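Metallopeptidase containing co-catalytic metalloactive site (Shewanella denitrificans OS217, PDB 3B2Y) probably acts as a zinc-dependent metallocarboxypeptidase of the M14 family, though its substrate is not established and nickel occupies the metal site in this crystal. Local coordinates at residues His76-Ala81 with Gly117-Arg122; Asp50-Asn55 with Asn110-Lys115; Leu69-Gly74 with Trp84-Phe89. One frame throughout, in Å; residues are numbered along the deposited sequence.

Contact 1: residues His76-Ala81 with Gly117-Arg122; sequences HGEEAA and GHRFNR. With NI (nickel (II) ion), chain C.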
ATOM      1  N   HIS A  76       7.170   4.512   1.182  1.00 31.07           N
ATOM      2  CA  HIS A  76       8.186   5.270   0.471  1.00 33.42           C
ATOM      3  C   HIS A  76       7.606   6.621   0.115  1.00 33.91           C
ATOM      4  O   HIS A  76       6.560   6.723  -0.529  1.00 33.26           O
ATOM      5  CB  HIS A  76       8.680   4.507  -0.745  1.00 34.01           C
ATOM      6  CG  HIS A  76       9.374   3.233  -0.400  1.00 32.82           C
ATOM      7  ND1 HIS A  76       9.155   2.065  -1.073  1.00 35.88           N
ATOM      8  CD2 HIS A  76      10.255   2.929   0.590  1.00 30.52           C
ATOM      9  CE1 HIS A  76       9.904   1.103  -0.562  1.00 33.16           C
ATOM     10  NE2 HIS A  76      10.579   1.598   0.451  1.00 34.04           N
ATOM     11  N   GLY A  77       8.254   7.674   0.579  1.00 34.39           N
ATOM     12  CA  GLY A  77       7.655   8.986   0.475  1.00 33.04           C
ATOM     13  C   GLY A  77       7.538   9.591  -0.892  1.00 34.71           C
ATOM     14  O   GLY A  77       6.710  10.457  -1.114  1.00 41.86           O
ATOM     15  N   GLU A  78       8.350   9.126  -1.824  1.00 33.04           N
ATOM     16  CA  GLU A  78       8.230   9.569  -3.223  1.00 32.36           C
ATOM     17  C   GLU A  78       7.032   8.865  -3.920  1.00 33.33           C
ATOM     18  O   GLU A  78       6.665   9.241  -5.024  1.00 33.45           O
ATOM     19  CB  GLU A  78       9.546   9.371  -3.992  1.00 32.86           C
ATOM     20  CG  GLU A  78       9.870   8.045  -4.667  1.00 36.56           C
ATOM     21  CD  GLU A  78      10.258   6.963  -3.708  1.00 40.64           C
ATOM     22  OE1 GLU A  78       9.857   7.089  -2.541  1.00 40.18           O
ATOM     23  OE2 GLU A  78      10.923   5.966  -4.108  1.00 44.31           O
ATOM     24  N   GLU A  79       6.476   7.830  -3.282  1.00 28.68           N
ATOM     25  CA  GLU A  79       5.396   7.010  -3.864  1.00 33.30           C
ATOM     26  C   GLU A  79       4.014   7.493  -3.423  1.00 31.80           C
ATOM     27  O   GLU A  79       3.209   6.736  -2.914  1.00 32.88           O
ATOM     28  CB  GLU A  79       5.642   5.543  -3.476  1.00 32.67           C
ATOM     29  CG  GLU A  79       6.970   5.074  -4.072  1.00 26.79           C
ATOM     30  CD  GLU A  79       7.388   3.637  -3.706  1.00 36.79           C
ATOM     31  OE1 GLU A  79       6.554   2.911  -3.141  1.00 36.78           O
ATOM     32  OE2 GLU A  79       8.608   3.310  -3.934  1.00 35.99           O
ATOM     33  N   ALA A  80       3.764   8.792  -3.623  1.00 31.02           N
ATOM     34  CA  ALA A  80       2.633   9.512  -3.010  1.00 31.02           C
ATOM     35  C   ALA A  80       1.238   9.122  -3.540  1.00 32.58           C
ATOM     36  O   ALA A  80       0.203   9.302  -2.840  1.00 34.18           O
ATOM     37  CB  ALA A  80       2.857  11.049  -3.099  1.00 33.08           C
ATOM     38  N   ALA A  81       1.185   8.533  -4.733  1.00 31.42           N
ATOM     39  CA  ALA A  81      -0.076   8.050  -5.287  1.00 30.34           C
ATOM     40  C   ALA A  81      -0.732   6.940  -4.488  1.00 33.58           C
ATOM     41  O   ALA A  81      -1.946   6.702  -4.601  1.00 33.42           O
ATOM     42  CB  ALA A  81       0.093   7.566  -6.793  1.00 31.09           C
ATOM     43  N   GLY A 117       8.654  14.331   0.251  1.00 29.84           N
ATOM     44  CA  GLY A 117       8.610  13.666  -1.044  1.00 29.78           C
ATOM     45  C   GLY A 117       9.777  12.742  -1.410  1.00 31.33           C
ATOM     46  O   GLY A 117      10.114  12.600  -2.593  1.00 30.43           O
ATOM     47  N   HIS A 118      10.389  12.099  -0.426  1.00 28.83           N
ATOM     48  CA  HIS A 118      11.488  11.164  -0.723  1.00 25.32           C
ATOM     49  C   HIS A 118      11.274   9.804  -0.063  1.00 29.01           C
ATOM     50  O   HIS A 118      10.575   9.669   0.908  1.00 28.18           O
ATOM     51  CB  HIS A 118      12.875  11.757  -0.366  1.00 29.87           C
ATOM     52  CG  HIS A 118      13.048  12.196   1.059  1.00 26.67           C
ATOM     53  ND1 HIS A 118      12.763  11.394   2.140  1.00 31.26           N
ATOM     54  CD2 HIS A 118      13.589  13.322   1.576  1.00 33.28           C
ATOM     55  CE1 HIS A 118      13.045  12.035   3.259  1.00 36.41           C
ATOM     56  NE2 HIS A 118      13.560  13.204   2.950  1.00 34.06           N
ATOM     57  N   ARG A 119      11.976   8.831  -0.594  1.00 25.71           N
ATOM     58  CA  ARG A 119      11.787   7.438  -0.265  1.00 29.74           C
ATOM     59  C   ARG A 119      12.019   7.154   1.196  1.00 30.02           C
ATOM     60  O   ARG A 119      11.217   6.469   1.830  1.00 31.24           O
ATOM     61  CB  ARG A 119      12.803   6.676  -1.061  1.00 25.77           C
ATOM     62  CG  ARG A 119      12.785   5.149  -0.959  1.00 34.92           C
ATOM     63  CD  ARG A 119      13.677   4.614  -2.081  1.00 41.07           C
ATOM     64  NE  ARG A 119      13.533   3.174  -2.152  1.00 36.66           N
ATOM     65  CZ  ARG A 119      12.496   2.568  -2.724  1.00 40.98           C
ATOM     66  NH1 ARG A 119      11.518   3.261  -3.293  1.00 43.79           N
ATOM     67  NH2 ARG A 119      12.430   1.249  -2.696  1.00 48.25           N
ATOM     68  N   PHE A 120      13.121   7.688   1.735  1.00 30.22           N
ATOM     69  CA  PHE A 120      13.455   7.355   3.145  1.00 27.59           C
ATOM     70  C   PHE A 120      12.684   8.189   4.131  1.00 31.09           C
ATOM     71  O   PHE A 120      12.077   9.202   3.802  1.00 29.91           O
ATOM     72  CB  PHE A 120      14.908   7.527   3.386  1.00 30.39           C
ATOM     73  CG  PHE A 120      15.761   6.651   2.546  1.00 33.82           C
ATOM     74  CD1 PHE A 120      15.312   5.398   2.123  1.00 39.58           C
ATOM     75  CD2 PHE A 120      17.021   7.063   2.199  1.00 42.72           C
ATOM     76  CE1 PHE A 120      16.127   4.581   1.379  1.00 41.13           C
ATOM     77  CE2 PHE A 120      17.845   6.242   1.423  1.00 41.67           C
ATOM     78  CZ  PHE A 120      17.389   5.000   1.048  1.00 35.88           C
ATOM     79  N   ASN A 121      12.754   7.788   5.395  1.00 29.02           N
ATOM     80  CA  ASN A 121      12.291   8.649   6.419  1.00 30.55           C
ATOM     81  C   ASN A 121      13.373   9.695   6.582  1.00 27.49           C
ATOM     82  O   ASN A 121      14.444   9.684   5.973  1.00 29.26           O
ATOM     83  CB  ASN A 121      11.994   7.889   7.736  1.00 29.47           C
ATOM     84  CG  ASN A 121      13.210   7.161   8.299  1.00 35.95           C
ATOM     85  OD1 ASN A 121      14.368   7.461   7.969  1.00 31.43           O
ATOM     86  ND2 ASN A 121      12.944   6.232   9.227  1.00 31.00           N
ATOM     87  N   ARG A 122      13.123  10.589   7.468  1.00 32.73           N
ATOM     88  CA  ARG A 122      14.066  11.705   7.589  1.00 36.32           C
ATOM     89  C   ARG A 122      15.394  11.344   8.262  1.00 35.71           C
ATOM     90  O   ARG A 122      16.300  12.174   8.359  1.00 38.10           O
ATOM     91  CB  ARG A 122      13.366  12.825   8.276  1.00 40.13           C
ATOM     92  CG  ARG A 122      13.403  12.823   9.719  1.00 49.16           C
ATOM     93  CD  ARG A 122      13.536  14.272  10.126  1.00 46.59           C
ATOM     94  NE  ARG A 122      13.178  14.354  11.508  1.00 48.00           N
ATOM     95  CZ  ARG A 122      14.060  14.371  12.496  1.00 56.45           C
ATOM     96  NH1 ARG A 122      15.385  14.393  12.258  1.00 49.78           N
ATOM     97  NH2 ARG A 122      13.599  14.419  13.744  1.00 56.43           N
TER
HETATM   98 NI    NI C 275       8.032   1.455  -2.885  0.70 29.97          NI
HETATM   99  O   HOH W   1       8.269   0.804  -5.080  1.00 34.23           O
HETATM  100  O   HOH W   2       9.316   0.232  -3.265  1.00 40.30           O
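R119 reaches along the H76–E79 turn, and its side chain shows how an arginine can brace a metal site from the second shell. At its root, CB lies 3.3 Å from E78 OE1. CG then passes the H76 ring at CD2, with 3.7 Å between R119 CG and H76 CD2, while CD runs beside E78 OE2. With CG set opposite the backbone N (chi1 -177°) and the chain extended as far as NE, the guanidinium is carried over one face of the imidazole. The two groups stack at 26° between planes, with NH2 of R119 3.3 Å from CE1 of H76. NH1 has two acceptors. It donates at 2.9 Å to E78 OE2, which receives it on its syn lone pair and lies close to the guanidinium plane, and at 3.0 Å to E79 OE2, a more bent bond that meets the oxygen nearly along its C-O axis. A bend at chi2 (-74°) turns the E78 carboxylate to the arginine.

Both H76 and E79 belong to the first shell. Nickel takes H76 ND1 at 2.2 Å and both carboxylate oxygens of E79, the nearer being OE1 at 2.1 Å; H170 and two waters add further ligands, and N126 accepts from H76 NE2. This is the HxxE pair plus distant histidine of M14 peptidases. E79 OE2 is thus shared between a metal and a cation, which would draw electron density from that oxygen, while the two carboxylates on NH1 would fix the rotation of the guanidinium over the imidazole.

Contact 2: residues Asp50-Asn55 with Asn110-Lys115; sequences DSFAIN and NPTGFK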
ATOM      1  N   ASP A  50       7.862  12.819  14.613  1.00 32.84           N
ATOM      2  CA  ASP A  50       7.828  14.214  14.186  1.00 33.67           C
ATOM      3  C   ASP A  50       6.407  14.744  14.261  1.00 32.69           C
ATOM      4  O   ASP A  50       5.983  15.518  13.415  1.00 34.72           O
ATOM      5  CB  ASP A  50       8.425  14.375  12.787  1.00 32.53           C
ATOM      6  CG  ASP A  50       9.930  14.304  12.776  1.00 46.50           C
ATOM      7  OD1 ASP A  50      10.563  14.324  13.874  1.00 43.47           O
ATOM      8  OD2 ASP A  50      10.504  14.290  11.662  1.00 40.45           O
ATOM      9  N   SER A  51       5.685  14.312  15.300  1.00 33.08           N
ATOM     10  CA  SER A  51       4.292  14.710  15.586  1.00 32.81           C
ATOM     11  C   SER A  51       3.217  14.087  14.694  1.00 34.65           C
ATOM     12  O   SER A  51       2.036  14.400  14.841  1.00 33.89           O
ATOM     13  CB  SER A  51       4.161  16.242  15.592  1.00 38.64           C
ATOM     14  OG  SER A  51       4.576  16.810  16.853  1.00 46.86           O
ATOM     15  N   PHE A  52       3.604  13.226  13.751  1.00 27.60           N
ATOM     16  CA  PHE A  52       2.679  12.558  12.849  1.00 27.29           C
ATOM     17  C   PHE A  52       2.391  11.125  13.263  1.00 30.24           C
ATOM     18  O   PHE A  52       3.299  10.326  13.387  1.00 30.39           O
ATOM     19  CB  PHE A  52       3.242  12.497  11.442  1.00 26.12           C
ATOM     20  CG  PHE A  52       3.682  13.803  10.881  1.00 28.44           C
ATOM     21  CD1 PHE A  52       2.771  14.803  10.652  1.00 35.61           C
ATOM     22  CD2 PHE A  52       5.022  14.018  10.567  1.00 30.74           C
ATOM     23  CE1 PHE A  52       3.165  16.034  10.132  1.00 40.64           C
ATOM     24  CE2 PHE A  52       5.418  15.237  10.044  1.00 37.63           C
ATOM     25  CZ  PHE A  52       4.486  16.251   9.849  1.00 34.69           C
ATOM     26  N   ALA A  53       1.126  10.807  13.436  1.00 32.40           N
ATOM     27  CA  ALA A  53       0.703   9.477  13.839  1.00 33.12           C
ATOM     28  C   ALA A  53       0.762   8.487  12.718  1.00 33.82           C
ATOM     29  O   ALA A  53       0.481   8.795  11.546  1.00 32.86           O
ATOM     30  CB  ALA A  53      -0.703   9.517  14.439  1.00 37.59           C
ATOM     31  N   ILE A  54       1.132   7.270  13.073  1.00 31.63           N
ATOM     32  CA  ILE A  54       1.082   6.129  12.172  1.00 30.48           C
ATOM     33  C   ILE A  54      -0.083   5.271  12.652  1.00 30.33           C
ATOM     34  O   ILE A  54       0.004   4.572  13.671  1.00 29.52           O
ATOM     35  CB  ILE A  54       2.396   5.306  12.154  1.00 28.82           C
ATOM     36  CG1 ILE A  54       3.523   6.231  11.626  1.00 38.89           C
ATOM     37  CG2 ILE A  54       2.175   4.042  11.318  1.00 31.99           C
ATOM     38  CD1 ILE A  54       4.896   5.791  12.020  1.00 43.24           C
ATOM     39  N   ASN A  55      -1.206   5.392  11.940  1.00 29.30           N
ATOM     40  CA  ASN A  55      -2.476   4.855  12.358  1.00 30.02           C
ATOM     41  C   ASN A  55      -2.868   3.628  11.545  1.00 30.50           C
ATOM     42  O   ASN A  55      -2.717   3.588  10.291  1.00 29.17           O
ATOM     43  CB  ASN A  55      -3.507   5.956  12.219  1.00 32.94           C
ATOM     44  CG  ASN A  55      -3.315   7.056  13.248  1.00 34.03           C
ATOM     45  OD1 ASN A  55      -2.920   6.805  14.394  1.00 31.02           O
ATOM     46  ND2 ASN A  55      -3.611   8.257  12.857  1.00 38.38           N
ATOM     47  N   ASN A 110       5.230   6.089   6.538  1.00 30.94           N
ATOM     48  CA  ASN A 110       6.401   6.944   6.521  1.00 27.67           C
ATOM     49  C   ASN A 110       6.019   8.456   6.362  1.00 28.49           C
ATOM     50  O   ASN A 110       6.191   9.066   5.327  1.00 29.34           O
ATOM     51  CB  ASN A 110       7.271   6.537   5.369  1.00 28.26           C
ATOM     52  CG  ASN A 110       8.573   7.334   5.279  1.00 29.00           C
ATOM     53  OD1 ASN A 110       8.969   8.093   6.168  1.00 28.90           O
ATOM     54  ND2 ASN A 110       9.268   7.121   4.165  1.00 26.67           N
ATOM     55  N   PRO A 111       5.415   9.026   7.386  1.00 26.18           N
ATOM     56  CA  PRO A 111       5.003  10.447   7.192  1.00 26.43           C
ATOM     57  C   PRO A 111       6.120  11.423   7.014  1.00 27.60           C
ATOM     58  O   PRO A 111       5.953  12.390   6.260  1.00 28.53           O
ATOM     59  CB  PRO A 111       4.276  10.738   8.508  1.00 25.66           C
ATOM     60  CG  PRO A 111       4.836   9.745   9.483  1.00 30.00           C
ATOM     61  CD  PRO A 111       4.952   8.505   8.655  1.00 32.14           C
ATOM     62  N   THR A 112       7.289  11.204   7.618  1.00 28.03           N
ATOM     63  CA  THR A 112       8.405  12.164   7.412  1.00 31.22           C
ATOM     64  C   THR A 112       8.937  12.170   5.934  1.00 31.86           C
ATOM     65  O   THR A 112       9.160  13.230   5.377  1.00 29.86           O
ATOM     66  CB  THR A 112       9.512  11.993   8.426  1.00 31.54           C
ATOM     67  OG1 THR A 112      10.220  10.769   8.212  1.00 32.25           O
ATOM     68  CG2 THR A 112       8.939  12.080   9.851  1.00 33.01           C
ATOM     69  N   GLY A 113       9.011  10.993   5.319  1.00 29.86           N
ATOM     70  CA  GLY A 113       9.368  10.824   3.918  1.00 29.38           C
ATOM     71  C   GLY A 113       8.292  11.401   2.998  1.00 29.85           C
ATOM     72  O   GLY A 113       8.615  12.061   1.998  1.00 29.75           O
ATOM     73  N   PHE A 114       7.028  11.160   3.329  1.00 27.59           N
ATOM     74  CA  PHE A 114       5.882  11.656   2.576  1.00 28.71           C
ATOM     75  C   PHE A 114       5.922  13.205   2.532  1.00 28.56           C
ATOM     76  O   PHE A 114       5.742  13.783   1.481  1.00 26.65           O
ATOM     77  CB  PHE A 114       4.606  11.132   3.195  1.00 33.00           C
ATOM     78  CG  PHE A 114       3.345  11.549   2.506  1.00 33.36           C
ATOM     79  CD1 PHE A 114       2.831  10.805   1.449  1.00 41.23           C
ATOM     80  CD2 PHE A 114       2.617  12.625   2.974  1.00 45.91           C
ATOM     81  CE1 PHE A 114       1.614  11.146   0.861  1.00 38.60           C
ATOM     82  CE2 PHE A 114       1.409  12.974   2.390  1.00 43.35           C
ATOM     83  CZ  PHE A 114       0.911  12.220   1.325  1.00 31.37           C
ATOM     84  N   LYS A 115       6.127  13.831   3.689  1.00 27.99           N
ATOM     85  CA  LYS A 115       6.195  15.306   3.798  1.00 29.67           C
ATOM     86  C   LYS A 115       7.298  15.866   2.912  1.00 28.38           C
ATOM     87  O   LYS A 115       7.173  16.969   2.338  1.00 28.48           O
ATOM     88  CB  LYS A 115       6.402  15.711   5.288  1.00 31.23           C
ATOM     89  CG  LYS A 115       6.536  17.188   5.531  1.00 37.05           C
ATOM     90  CD  LYS A 115       6.651  17.476   7.037  1.00 40.13           C
ATOM     91  CE  LYS A 115       7.159  18.878   7.278  1.00 44.46           C
ATOM     92  NZ  LYS A 115       8.622  18.918   7.039  1.00 57.90           N
TER
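F52 and P111 lie flank to flank, their side chains pointing opposite ways, where a beta hairpin meets a short N-capped helix. Strands 42-49 and 52-58 form the two-stranded antiparallel hairpin, and D50 and S51, both at positive phi, make its tight type I' turn. Helix 111-115 runs at 120° to the segment 52-55, their axes 9.9 Å apart. The tightest apolar touch is F52 CB on P111 CB at 3.6 Å. Because F52 places CG beside its own backbone N (chi1 -53°), the ring runs on past the proline, its CG and CD2 still against P111 CB, toward the later part of the helix, where K115 crosses it at about a right angle and sets CD 3.8 Å from CZ of F52. The methyl CG2 of T112 sits at the ring edge, near its plane.

I54 lies crosswise to P111, its CG1 4.0 Å from CD of P111. At the turn, D50 lies across T112, and D50 OD2 is 3.3 Å from T112 CG2. The polar ends of this pair are engaged elsewhere: D50 OD2 makes a salt bridge with R122 NE, and T112 OG1 bonds with the backbone N of R122, so the loop after the helix ties both residues together. Y29 of helix 25-39 packs on F52 and P111, continuing the apolar patch. N110 caps the start of the helix: its OD1 accepts from G113 N at 3.0 Å, the donor standing 57° above the carbonyl plane.

Contact 3: residues Leu69-Gly74 with Trp84-Phe89; sequences LLISSG and WGMLHF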
ATOM      1  N   LEU A  69      -8.653  -8.468   5.689  1.00 26.35           N
ATOM      2  CA  LEU A  69      -7.804  -7.956   4.633  1.00 24.91           C
ATOM      3  C   LEU A  69      -7.189  -6.665   5.164  1.00 22.96           C
ATOM      4  O   LEU A  69      -7.835  -5.927   5.947  1.00 27.19           O
ATOM      5  CB  LEU A  69      -8.563  -7.623   3.363  1.00 24.48           C
ATOM      6  CG  LEU A  69      -9.423  -8.678   2.703  1.00 29.55           C
ATOM      7  CD1 LEU A  69     -10.099  -8.030   1.475  1.00 27.74           C
ATOM      8  CD2 LEU A  69      -8.642  -9.917   2.329  1.00 28.33           C
ATOM      9  N   LEU A  70      -5.959  -6.458   4.775  1.00 23.60           N
ATOM     10  CA  LEU A  70      -5.175  -5.291   5.067  1.00 26.28           C
ATOM     11  C   LEU A  70      -4.759  -4.621   3.768  1.00 25.69           C
ATOM     12  O   LEU A  70      -4.237  -5.263   2.880  1.00 28.07           O
ATOM     13  CB  LEU A  70      -3.962  -5.690   5.902  1.00 24.96           C
ATOM     14  CG  LEU A  70      -2.966  -4.571   6.260  1.00 28.50           C
ATOM     15  CD1 LEU A  70      -3.665  -3.504   7.125  1.00 29.55           C
ATOM     16  CD2 LEU A  70      -1.733  -5.185   6.983  1.00 28.65           C
ATOM     17  N   ILE A  71      -4.877  -3.297   3.689  1.00 26.36           N
ATOM     18  CA  ILE A  71      -4.282  -2.512   2.613  1.00 26.22           C
ATOM     19  C   ILE A  71      -3.383  -1.458   3.283  1.00 26.24           C
ATOM     20  O   ILE A  71      -3.775  -0.831   4.285  1.00 29.00           O
ATOM     21  CB  ILE A  71      -5.347  -1.751   1.747  1.00 29.88           C
ATOM     22  CG1 ILE A  71      -6.358  -2.721   1.152  1.00 28.56           C
ATOM     23  CG2 ILE A  71      -4.703  -0.976   0.589  1.00 36.82           C
ATOM     24  CD1 ILE A  71      -7.605  -1.988   0.594  1.00 32.61           C
ATOM     25  N   SER A  72      -2.147  -1.401   2.801  1.00 28.93           N
ATOM     26  CA  SER A  72      -1.167  -0.488   3.306  1.00 30.46           C
ATOM     27  C   SER A  72      -0.539   0.321   2.180  1.00 31.56           C
ATOM     28  O   SER A  72      -0.508  -0.070   1.016  1.00 30.32           O
ATOM     29  CB  SER A  72      -0.078  -1.248   4.065  1.00 32.98           C
ATOM     30  OG  SER A  72       0.594  -2.160   3.186  1.00 40.08           O
ATOM     31  N   SER A  73       0.013   1.463   2.549  0.50 31.04           N
ATOM     32  CA  SER A  73       0.749   2.261   1.585  0.50 28.88           C
ATOM     33  C   SER A  73       1.636   3.216   2.335  0.50 25.21           C
ATOM     34  O   SER A  73       1.718   3.163   3.587  0.50 27.78           O
ATOM     35  CB  SER A  73      -0.219   3.026   0.691  0.50 29.03           C
ATOM     36  OG  SER A  73       0.425   3.612  -0.430  0.50 31.10           O
ATOM     37  N   GLY A  74       2.240   4.118   1.570  1.00 29.39           N
ATOM     38  CA  GLY A  74       3.081   5.200   2.114  1.00 27.79           C
ATOM     39  C   GLY A  74       4.292   4.725   2.893  1.00 29.61           C
ATOM     40  O   GLY A  74       4.703   5.375   3.809  1.00 32.55           O
ATOM     41  N   TRP A  84      -2.678   8.769  -1.346  1.00 30.28           N
ATOM     42  CA  TRP A  84      -3.792   9.519  -1.959  1.00 29.50           C
ATOM     43  C   TRP A  84      -4.785   8.576  -2.704  1.00 25.96           C
ATOM     44  O   TRP A  84      -5.983   8.848  -2.725  1.00 25.42           O
ATOM     45  CB  TRP A  84      -3.327  10.665  -2.879  1.00 29.45           C
ATOM     46  CG  TRP A  84      -2.612  11.763  -2.164  1.00 31.43           C
ATOM     47  CD1 TRP A  84      -1.300  11.949  -2.116  1.00 33.08           C
ATOM     48  CD2 TRP A  84      -3.209  12.803  -1.399  1.00 26.41           C
ATOM     49  NE1 TRP A  84      -0.993  13.065  -1.379  1.00 28.47           N
ATOM     50  CE2 TRP A  84      -2.162  13.621  -0.929  1.00 31.96           C
ATOM     51  CE3 TRP A  84      -4.535  13.131  -1.060  1.00 30.68           C
ATOM     52  CZ2 TRP A  84      -2.391  14.685  -0.093  1.00 29.14           C
ATOM     53  CZ3 TRP A  84      -4.770  14.228  -0.254  1.00 30.62           C
ATOM     54  CH2 TRP A  84      -3.700  15.023   0.192  1.00 31.48           C
ATOM     55  N   GLY A  85      -4.251   7.491  -3.293  1.00 28.69           N
ATOM     56  CA  GLY A  85      -5.049   6.412  -3.898  1.00 29.21           C
ATOM     57  C   GLY A  85      -5.992   5.809  -2.882  1.00 29.41           C
ATOM     58  O   GLY A  85      -7.187   5.597  -3.166  1.00 29.15           O
HETATM   59  N   MSE A  86      -5.499   5.579  -1.668  1.00 30.43           N
HETATM   60  CA  MSE A  86      -6.369   5.055  -0.619  1.00 35.21           C
HETATM   61  C   MSE A  86      -7.468   6.002  -0.206  1.00 30.68           C
HETATM   62  O   MSE A  86      -8.581   5.598   0.053  1.00 28.86           O
HETATM   63  CB  MSE A  86      -5.558   4.633   0.594  1.00 36.34           C
HETATM   64  CG  MSE A  86      -6.342   3.616   1.457  1.00 47.15           C
HETATM   65 SE   MSE A  86      -5.250   3.022   2.954  0.75 54.94          SE
HETATM   66  CE  MSE A  86      -3.680   2.457   1.849  1.00 39.20           C
ATOM     67  N   LEU A  87      -7.144   7.280  -0.098  1.00 31.38           N
ATOM     68  CA  LEU A  87      -8.137   8.288   0.201  1.00 31.21           C
ATOM     69  C   LEU A  87      -9.235   8.362  -0.863  1.00 31.01           C
ATOM     70  O   LEU A  87     -10.426   8.532  -0.531  1.00 28.43           O
ATOM     71  CB  LEU A  87      -7.453   9.632   0.420  1.00 28.43           C
ATOM     72  CG  LEU A  87      -8.225  10.798   0.975  1.00 41.22           C
ATOM     73  CD1 LEU A  87      -9.031  10.396   2.213  1.00 37.89           C
ATOM     74  CD2 LEU A  87      -7.178  11.852   1.311  1.00 33.03           C
ATOM     75  N   HIS A  88      -8.855   8.214  -2.137  1.00 27.94           N
ATOM     76  CA  HIS A  88      -9.789   8.189  -3.257  1.00 29.55           C
ATOM     77  C   HIS A  88     -10.711   6.962  -3.136  1.00 30.30           C
ATOM     78  O   HIS A  88     -11.932   7.061  -3.234  1.00 30.24           O
ATOM     79  CB  HIS A  88      -8.984   8.153  -4.587  1.00 29.16           C
ATOM     80  CG  HIS A  88      -9.825   8.240  -5.822  1.00 31.36           C
ATOM     81  ND1 HIS A  88     -10.218   7.116  -6.525  1.00 43.75           N
ATOM     82  CD2 HIS A  88     -10.358   9.297  -6.474  1.00 28.91           C
ATOM     83  CE1 HIS A  88     -10.952   7.485  -7.562  1.00 45.12           C
ATOM     84  NE2 HIS A  88     -11.055   8.802  -7.552  1.00 34.98           N
ATOM     85  N   PHE A  89     -10.093   5.845  -2.769  1.00 29.69           N
ATOM     86  CA  PHE A  89     -10.769   4.572  -2.563  1.00 30.48           C
ATOM     87  C   PHE A  89     -11.798   4.699  -1.442  1.00 29.90           C
ATOM     88  O   PHE A  89     -12.939   4.365  -1.633  1.00 30.65           O
ATOM     89  CB  PHE A  89      -9.725   3.514  -2.283  1.00 31.59           C
ATOM     90  CG  PHE A  89     -10.271   2.197  -1.928  1.00 33.47           C
ATOM     91  CD1 PHE A  89     -10.953   1.466  -2.862  1.00 34.03           C
ATOM     92  CD2 PHE A  89     -10.080   1.683  -0.658  1.00 42.06           C
ATOM     93  CE1 PHE A  89     -11.472   0.234  -2.530  1.00 44.78           C
ATOM     94  CE2 PHE A  89     -10.580   0.436  -0.328  1.00 45.22           C
ATOM     95  CZ  PHE A  89     -11.268  -0.274  -1.263  1.00 36.60           C
TER
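F89 N donates to G85 O at 2.9 Å, the shortest polar bond within the two segments and a helical i to i+4 bond in helix 81-92; from there F89 reaches I71 of the neighbouring strand. Across the interface the forces are apolar. The ring of F89 offers CE2 to the CD1 methyl of I71 at 3.9 Å, an oblique approach. I71 divides its two branches between two partners: with CG1 beside its backbone N and CG2 opposite that N, CD1 goes to the phenylalanine, whereas CG2 of I71 lies 3.8 Å from CE of M86.

M86, a selenomethionine in this crystal, is the main probe sent from the helix to the strand. Its chain stays extended through chi2 and then turns about the CG-SE bond (chi3 -54°), bringing CE up against the strand. There it meets three residues in succession: besides touching I71, CE of M86 lies 3.8 Å from backbone atom C of S72 and 3.7 Å from CB of S73. I71 and M86 run alongside each other in opposite directions.

The elements joined are the first strand and the helix of a beta-alpha-beta unit, strand 68-73, helix 81-92 and strand 102-106, in the mixed sheet of the zinc-peptidase fold. Segments 69-73 and 84-89 pack with axes 9.3 Å apart and N-to-C directions at 138°. Strand 68-73 is interior to that sheet, flanked by 102-106 and 165-172.

I71 also packs on L103 and L105, and F89 continues onto S261 and I268 of helix 253-271. S72 points to the other side of the sheet, where it touches I166 and T168. S73 OG, in one of two modelled conformers, is close to the carbonyl oxygen of C169, a bond to be read with caution.

The three contacts lie in one M14 domain and interlock along the chain: 50-55, 69-74, 76-81, 84-89, 110-115, 117-122. Both segments of contact 3 fall between the two segments of contact 2, whereas contact 1 alternates with both. Contacts 1 and 2, whose centres are about 10 Å apart, touch through R122; contact 3 lies about 15 Å from either. N110 N probably bonds to G74 O, joining the start of helix 111-115 to the end of strand 68-73, and F114 packs on W84. The metal-bearing loop of contact 1 thus leaves an interior strand of the sheet and is backed by the loop after the hairpin-packed helix, consistent with sheet and hairpin side together framing the metal site.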